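Methylated-DNA--protein-cysteine methyltransferase (Thermococcus kodakarensis, PDB 1MGT) repairs O6-methylguanine and O4-methylthymine in DNA by moving the methyl group irreversibly onto one of its own cysteines, a suicide reaction that uses each molecule once. Local coordinates at residues 78-81 with 82-86; 91-94 with 95-99; 138-141 with 142-145. All blocks are in the same frame, centred on the assembly; numbering follows the deposited sequence.

Contact 1. Residues 78-81 with 82-86; sequences ASFL and RELSF
Phe80 meets both Glu83 and Leu84, each of them at a different part of its ring. The CG methylene of Glu83 stands over the centre of one face, a CH-pi contact with CG 4.1 Å from the Phe80 ring centroid and almost on the ring normal. At the rim, in the plane of the ring, Leu84 CD2 comes within 3.7 Å of Phe80 CE2. The ring is placed for this by a chi1 of -159°, which sets CG opposite the backbone N; helix 63-71 packs against it through Lys66, Val67 and Val70. Glu83 turns its carboxylate away at chi2, toward a weak, long ion pair with Lys66.

Leu81 contributes both side chain and backbone: its methyl CD1 lies 4.1 Å from Leu84 CD1, and its carbonyl oxygen accepts two donors, Leu84 N and a water 2.9 Å from Leu81 O that also donates to Leu84 O. On the solvent side, Arg82 bends at chi2 and chi3, and its CG passes 3.4 Å from Ser79 O. A second water joins Ala78 O to Arg82 N.

The hydrogen bonds Glu83 N to Phe80 O, at 3.0 Å, and Leu84 N to Leu81 O, at 3.2 Å, each link residues three apart. With the backbone angles between them, they define overlapping type I beta turns, here coiling the connection from helix 63-71 to helix 91-103, while the backbones of Glu83 and Ser85 bond to Val24 at the start of strand 24-30, an outer strand of the antiparallel sheet.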
loop_
_atom_site.group_PDB
_atom_site.type_symbol
_atom_site.label_atom_id
_atom_site.label_comp_id
_atom_site.label_asym_id
_atom_site.label_seq_id
_atom_site.Cartn_x
_atom_site.Cartn_y
_atom_site.Cartn_z
ATOM N N ALA A 78 3.147 8.857 -7.391
ATOM C CA ALA A 78 2.085 9.766 -7.786
ATOM C C ALA A 78 1.470 9.447 -9.125
ATOM O O ALA A 78 0.280 9.739 -9.331
ATOM C CB ALA A 78 2.641 11.219 -7.767
ATOM N N SER A 79 2.205 8.845 -10.055
ATOM C CA SER A 79 1.589 8.537 -11.359
ATOM C C SER A 79 0.581 7.408 -11.255
ATOM O O SER A 79 -0.219 7.241 -12.176
ATOM C CB SER A 79 2.651 8.217 -12.404
ATOM O OG SER A 79 3.363 7.062 -12.023
ATOM N N PHE A 80 0.564 6.665 -10.144
ATOM C CA PHE A 80 -0.392 5.566 -9.983
ATOM C C PHE A 80 -1.692 6.044 -9.355
ATOM O O PHE A 80 -2.685 5.309 -9.382
ATOM C CB PHE A 80 0.210 4.462 -9.112
ATOM C CG PHE A 80 -0.431 3.098 -9.262
ATOM C CD1 PHE A 80 0.094 2.172 -10.141
ATOM C CD2 PHE A 80 -1.540 2.743 -8.527
ATOM C CE1 PHE A 80 -0.486 0.921 -10.282
ATOM C CE2 PHE A 80 -2.129 1.495 -8.645
ATOM C CZ PHE A 80 -1.595 0.582 -9.538
ATOM N N LEU A 81 -1.741 7.271 -8.815
ATOM C CA LEU A 81 -2.957 7.768 -8.180
ATOM C C LEU A 81 -4.202 7.662 -9.059
ATOM O O LEU A 81 -5.263 7.320 -8.547
ATOM C CB LEU A 81 -2.792 9.231 -7.768
ATOM C CG LEU A 81 -2.651 9.696 -6.350
ATOM C CD1 LEU A 81 -2.316 8.671 -5.302
ATOM C CD2 LEU A 81 -1.648 10.883 -6.273
ATOM N N ARG A 82 -4.117 7.935 -10.349
ATOM C CA ARG A 82 -5.269 7.867 -11.240
ATOM C C ARG A 82 -5.859 6.471 -11.416
ATOM O O ARG A 82 -7.001 6.356 -11.877
ATOM C CB ARG A 82 -4.823 8.390 -12.629
ATOM C CG ARG A 82 -3.457 7.853 -12.986
ATOM C CD ARG A 82 -3.463 6.743 -14.010
ATOM N NE ARG A 82 -3.153 7.225 -15.353
ATOM C CZ ARG A 82 -3.801 8.141 -16.047
ATOM N NH1 ARG A 82 -3.381 8.473 -17.279
ATOM N NH2 ARG A 82 -4.871 8.759 -15.569
ATOM N N GLU A 83 -5.115 5.429 -11.080
ATOM C CA GLU A 83 -5.619 4.066 -11.205
ATOM C C GLU A 83 -6.429 3.634 -9.979
ATOM O O GLU A 83 -7.090 2.591 -10.034
ATOM C CB GLU A 83 -4.455 3.081 -11.325
ATOM C CG GLU A 83 -3.382 3.423 -12.326
ATOM C CD GLU A 83 -3.768 3.074 -13.749
ATOM O OE1 GLU A 83 -4.907 2.606 -13.962
ATOM O OE2 GLU A 83 -2.921 3.277 -14.641
ATOM N N LEU A 84 -6.372 4.388 -8.894
ATOM C CA LEU A 84 -7.064 4.049 -7.659
ATOM C C LEU A 84 -8.512 4.446 -7.610
ATOM O O LEU A 84 -8.854 5.589 -7.923
ATOM C CB LEU A 84 -6.325 4.701 -6.457
ATOM C CG LEU A 84 -4.831 4.348 -6.389
ATOM C CD1 LEU A 84 -4.167 5.062 -5.208
ATOM C CD2 LEU A 84 -4.623 2.842 -6.269
ATOM N N SER A 85 -9.398 3.545 -7.157
ATOM C CA SER A 85 -10.804 3.929 -7.103
ATOM C C SER A 85 -11.185 4.725 -5.879
ATOM O O SER A 85 -12.203 5.443 -5.907
ATOM C CB SER A 85 -11.693 2.660 -7.121
ATOM O OG SER A 85 -11.571 2.065 -5.833
ATOM N N PHE A 86 -10.464 4.620 -4.766
ATOM C CA PHE A 86 -10.778 5.258 -3.515
ATOM C C PHE A 86 -12.105 4.766 -2.951
ATOM O O PHE A 86 -12.715 5.436 -2.120
ATOM C CB PHE A 86 -10.724 6.799 -3.510
ATOM C CG PHE A 86 -9.260 7.215 -3.547
ATOM C CD1 PHE A 86 -8.678 7.606 -4.723
ATOM C CD2 PHE A 86 -8.520 7.159 -2.370
ATOM C CE1 PHE A 86 -7.339 7.969 -4.785
ATOM C CE2 PHE A 86 -7.181 7.518 -2.438
ATOM C CZ PHE A 86 -6.604 7.914 -3.612
HETATM O O HOH W 1 -1.828 9.904 -11.218
HETATM O O HOH W 2 -8.046 8.246 -8.527
#

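Contact 2. Residues 91-94 with 95-99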
loop_
_atom_site.group_PDB
_atom_site.type_symbol
_atom_site.label_atom_id
_atom_site.label_comp_id
_atom_site.label_asym_id
_atom_site.label_seq_id
_atom_site.Cartn_x
_atom_site.Cartn_y
_atom_site.Cartn_z
ATOM N N PRO A 91 -12.917 10.588 3.342
ATOM C CA PRO A 91 -12.333 11.819 2.852
ATOM C C PRO A 91 -11.024 12.132 3.603
ATOM O O PRO A 91 -10.063 12.564 2.946
ATOM C CB PRO A 91 -13.407 12.872 3.136
ATOM C CG PRO A 91 -14.698 12.084 3.159
ATOM C CD PRO A 91 -14.317 10.776 3.835
ATOM N N PHE A 92 -10.973 11.920 4.900
ATOM C CA PHE A 92 -9.765 12.174 5.687
ATOM C C PHE A 92 -8.643 11.231 5.221
ATOM O O PHE A 92 -7.523 11.609 4.941
ATOM C CB PHE A 92 -9.970 11.966 7.176
ATOM C CG PHE A 92 -8.683 11.997 7.961
ATOM C CD1 PHE A 92 -7.982 13.200 8.056
ATOM C CD2 PHE A 92 -8.211 10.902 8.635
ATOM C CE1 PHE A 92 -6.811 13.255 8.785
ATOM C CE2 PHE A 92 -7.038 10.947 9.355
ATOM C CZ PHE A 92 -6.339 12.133 9.424
ATOM N N GLU A 93 -8.974 9.915 5.167
ATOM C CA GLU A 93 -7.961 8.961 4.721
ATOM C C GLU A 93 -7.430 9.315 3.357
ATOM O O GLU A 93 -6.224 9.258 3.113
ATOM C CB GLU A 93 -8.550 7.523 4.726
ATOM C CG GLU A 93 -8.808 7.026 6.150
ATOM C CD GLU A 93 -9.804 5.868 6.194
ATOM O OE1 GLU A 93 -10.314 5.476 5.117
ATOM O OE2 GLU A 93 -10.058 5.364 7.309
ATOM N N LYS A 94 -8.287 9.684 2.406
ATOM C CA LYS A 94 -7.875 10.045 1.078
ATOM C C LYS A 94 -6.892 11.227 1.103
ATOM O O LYS A 94 -5.907 11.198 0.363
ATOM C CB LYS A 94 -9.063 10.456 0.197
ATOM C CG LYS A 94 -8.681 10.879 -1.222
ATOM C CD LYS A 94 -9.946 10.815 -2.102
ATOM C CE LYS A 94 -9.593 11.198 -3.541
ATOM N NZ LYS A 94 -10.830 11.620 -4.270
ATOM N N LYS A 95 -7.200 12.207 1.928
ATOM C CA LYS A 95 -6.344 13.407 2.059
ATOM C C LYS A 95 -4.956 13.006 2.530
ATOM O O LYS A 95 -3.935 13.440 1.985
ATOM C CB LYS A 95 -6.984 14.397 3.019
ATOM C CG LYS A 95 -6.177 15.641 3.395
ATOM C CD LYS A 95 -6.807 16.250 4.660
ATOM C CE LYS A 95 -6.192 17.581 5.048
ATOM N NZ LYS A 95 -6.426 17.859 6.514
ATOM N N VAL A 96 -4.919 12.138 3.533
ATOM C CA VAL A 96 -3.616 11.669 4.031
ATOM C C VAL A 96 -2.890 10.892 2.949
ATOM O O VAL A 96 -1.692 11.127 2.680
ATOM C CB VAL A 96 -3.805 10.823 5.298
ATOM C CG1 VAL A 96 -2.519 10.091 5.689
ATOM C CG2 VAL A 96 -4.345 11.654 6.450
ATOM N N TYR A 97 -3.568 9.940 2.283
ATOM C CA TYR A 97 -2.914 9.136 1.253
ATOM C C TYR A 97 -2.366 9.953 0.098
ATOM O O TYR A 97 -1.273 9.752 -0.424
ATOM C CB TYR A 97 -3.867 8.042 0.673
ATOM C CG TYR A 97 -4.394 7.106 1.729
ATOM C CD1 TYR A 97 -3.750 6.886 2.933
ATOM C CD2 TYR A 97 -5.589 6.384 1.518
ATOM C CE1 TYR A 97 -4.223 6.047 3.908
ATOM C CE2 TYR A 97 -6.077 5.539 2.498
ATOM C CZ TYR A 97 -5.416 5.357 3.679
ATOM O OH TYR A 97 -5.911 4.527 4.663
ATOM N N GLU A 98 -3.143 10.934 -0.368
ATOM C CA GLU A 98 -2.677 11.774 -1.463
ATOM C C GLU A 98 -1.479 12.636 -1.035
ATOM O O GLU A 98 -0.528 12.739 -1.809
ATOM C CB GLU A 98 -3.808 12.689 -1.941
ATOM C CG GLU A 98 -4.866 11.938 -2.750
ATOM C CD GLU A 98 -5.992 12.838 -3.222
ATOM O OE1 GLU A 98 -6.615 12.478 -4.237
ATOM O OE2 GLU A 98 -6.265 13.871 -2.577
ATOM N N TRP A 99 -1.554 13.227 0.151
ATOM C CA TRP A 99 -0.402 14.096 0.557
ATOM C C TRP A 99 0.864 13.290 0.636
ATOM O O TRP A 99 1.948 13.665 0.169
ATOM C CB TRP A 99 -0.725 14.776 1.899
ATOM C CG TRP A 99 0.270 15.880 2.203
ATOM C CD1 TRP A 99 0.116 17.202 1.877
ATOM C CD2 TRP A 99 1.537 15.750 2.849
ATOM N NE1 TRP A 99 1.229 17.916 2.304
ATOM C CE2 TRP A 99 2.108 17.053 2.897
ATOM C CE3 TRP A 99 2.245 14.697 3.408
ATOM C CZ2 TRP A 99 3.356 17.299 3.476
ATOM C CZ3 TRP A 99 3.491 14.930 3.980
ATOM C CH2 TRP A 99 4.010 16.237 4.013
HETATM O O HOH W 3 -8.718 3.654 3.887
#
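The Tyr97 ring carries the carbonyl oxygen of Glu93 on one face, 3.1 Å above the plane and displaced toward the rim, close to CG, whereas a water lies in the ring plane at its edge. The Phe92 ring receives an aliphatic partner instead: Val96 CG2 sits over one face in a CH-pi contact, 3.9 Å from the Phe92 ring centroid. The same methyl is closest to the far end of the ring, 3.6 Å from Phe92 CZ.

Glu93 and Tyr97 run side by side in the same direction, with the carboxylate and ring planes only 22° apart. Each has CG opposite its own carbonyl carbon (chi1 -69° and -58°), which sends both chains the same way and lays the Tyr97 ring beside Glu93, with Tyr97 CE2 3.9 Å from Glu93 CB. One water donates to both tips, at 2.7 Å from Glu93 OE1 and 3.0 Å from Tyr97 OH. The buried acid is further gripped by a salt bridge to Arg50 and by the amide of Thr90, while the tyrosine hydroxyl bonds to Ala129 O.

Lys94 and Glu98 pair more loosely. The carboxylate oxygen Glu98 OE1 touches the methylene Lys94 CE at 3.3 Å, yet the ammonium NZ of Lys94 stays 4.3 Å from Glu98 OE1, beyond a salt bridge; any attraction between the charges is probably long-range and weak. Lys94 also makes a cation-pi contact with Phe86.

Backbone bonds from Lys95, Val96, Tyr97 and Glu98 to the carbonyls four residues earlier make this the first turns of an alpha helix. Its Phe92, Val96 and Tyr97 side packs on helix 123-131, joining the helical core of the DNA-binding domain, a member of the helix-turn-helix clan.

Contact 3. Residues 138-141 with 142-145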
loop_
_atom_site.group_PDB
_atom_site.type_symbol
_atom_site.label_atom_id
_atom_site.label_comp_id
_atom_site.label_asym_id
_atom_site.label_seq_id
_atom_site.Cartn_x
_atom_site.Cartn_y
_atom_site.Cartn_z
ATOM N N VAL A 138 2.007 1.469 -3.491
ATOM C CA VAL A 138 1.689 2.659 -4.271
ATOM C C VAL A 138 1.463 3.851 -3.347
ATOM O O VAL A 138 2.025 4.911 -3.684
ATOM C CB VAL A 138 0.554 2.393 -5.254
ATOM C CG1 VAL A 138 0.954 1.189 -6.140
ATOM C CG2 VAL A 138 -0.722 2.038 -4.528
ATOM N N VAL A 139 0.696 3.717 -2.297
ATOM C CA VAL A 139 0.519 4.848 -1.307
ATOM C C VAL A 139 1.618 4.434 -0.340
ATOM O O VAL A 139 1.560 3.349 0.284
ATOM C CB VAL A 139 -0.877 4.844 -0.691
ATOM C CG1 VAL A 139 -0.918 5.694 0.580
ATOM C CG2 VAL A 139 -1.878 5.393 -1.715
ATOM N N PRO A 140 2.719 5.172 -0.303
ATOM C CA PRO A 140 3.863 4.741 0.472
ATOM C C PRO A 140 3.879 4.846 1.937
ATOM O O PRO A 140 4.784 5.516 2.523
ATOM C CB PRO A 140 5.005 5.492 -0.257
ATOM C CG PRO A 140 4.370 6.828 -0.508
ATOM C CD PRO A 140 2.964 6.452 -1.007
ATOM N N CYS A 141 3.004 4.091 2.635
ATOM C CA CYS A 141 2.949 4.121 4.082
ATOM C C CYS A 141 4.182 3.487 4.716
ATOM O O CYS A 141 4.417 3.731 5.916
ATOM C CB CYS A 141 1.643 3.487 4.585
ATOM S SG CYS A 141 1.547 1.736 4.183
ATOM N N HIS A 142 5.009 2.798 3.948
ATOM C CA HIS A 142 6.242 2.207 4.489
ATOM C C HIS A 142 7.263 3.335 4.757
ATOM O O HIS A 142 8.230 3.066 5.478
ATOM C CB HIS A 142 6.856 1.201 3.548
ATOM C CG HIS A 142 7.064 1.672 2.147
ATOM N ND1 HIS A 142 5.999 1.804 1.268
ATOM C CD2 HIS A 142 8.151 2.047 1.452
ATOM C CE1 HIS A 142 6.433 2.238 0.103
ATOM N NE2 HIS A 142 7.766 2.392 0.194
ATOM N N ARG A 143 7.051 4.503 4.177
ATOM C CA ARG A 143 7.980 5.638 4.399
ATOM C C ARG A 143 7.616 6.400 5.670
ATOM O O ARG A 143 8.316 7.372 6.025
ATOM C CB ARG A 143 7.923 6.587 3.195
ATOM C CG ARG A 143 8.477 5.887 1.945
ATOM C CD ARG A 143 8.495 6.822 0.729
ATOM N NE ARG A 143 8.664 5.950 -0.449
ATOM C CZ ARG A 143 8.232 6.220 -1.669
ATOM N NH1 ARG A 143 7.597 7.345 -1.984
ATOM N NH2 ARG A 143 8.441 5.282 -2.618
ATOM N N VAL A 144 6.568 5.996 6.357
ATOM C CA VAL A 144 6.174 6.686 7.612
ATOM C C VAL A 144 6.734 5.861 8.757
ATOM O O VAL A 144 6.376 4.684 8.923
ATOM C CB VAL A 144 4.659 6.828 7.707
ATOM C CG1 VAL A 144 4.273 7.558 8.986
ATOM C CG2 VAL A 144 4.107 7.531 6.465
ATOM N N VAL A 145 7.694 6.435 9.484
ATOM C CA VAL A 145 8.362 5.737 10.580
ATOM C C VAL A 145 8.179 6.405 11.937
ATOM O O VAL A 145 7.543 7.450 12.044
ATOM C CB VAL A 145 9.887 5.663 10.295
ATOM C CG1 VAL A 145 10.152 4.889 9.008
ATOM C CG2 VAL A 145 10.472 7.080 10.123
#
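Arg143 folds back over Pro140 along nearly its whole length. Its CB lies 3.4 Å from Pro140 O, the oxygen that accepts the Arg143 backbone N-H, and CG follows the same carbonyl at 3.8 Å. With CG opposite the carbonyl carbon (chi1 -66°), the extended chain then runs across the proline ring: CD is 3.9 Å from Pro140 CB and NE slightly nearer to that atom. At the tip, Pro140 CB sits against one face of the guanidinium group, toward its rim, and NH1 reaches Pro140 CG at 3.6 Å.

These residues form the Pro-Cys-His-Arg signature of the alkyltransferase family, and Cys141 is inferred to be the methyl-accepting nucleophile. Pro140 is the centre of an inverse gamma turn closed by Cys141 N to Val139 O. His142, on another side of the proline, brings CE1 to 3.6 Å from Pro140 CB, its NE2 bonded to Glu167.

Glu167 OE1 also takes a salt bridge from Arg143 NH2, while NH1 bonds to Val104 O. A leucine for Arg143 would probably cost Glu167 this salt bridge, leaving the His142 bond, and take the NH1 donor from Val104 O. The sulfur of Cys141, meanwhile, curls to 3.6 Å from His142 N.

Overall arrangement
The three contacts follow one another along the chain but meet in space, their centres 12 to 15 Å apart. Contact 1 joins contact 2 where Phe86 CE2 packs 3.9 Å from Lys94 CG, and it reaches contact 3 through Phe80 CD2, 3.8 Å from Val138 CG1. Contacts 2 and 3 meet at Tyr97 CB and Val139 CG1, also 3.8 Å apart. The residues just before Cys141 thus rest on both the 78-86 connection and helix 91-103. Measured between nearest side-chain atoms, Tyr97 is about 6 Å from Cys141 and Leu84 about 11 Å, so contact 2 stands nearer the inferred nucleophile than contact 1, an example of local contacts joined by packing into one frame.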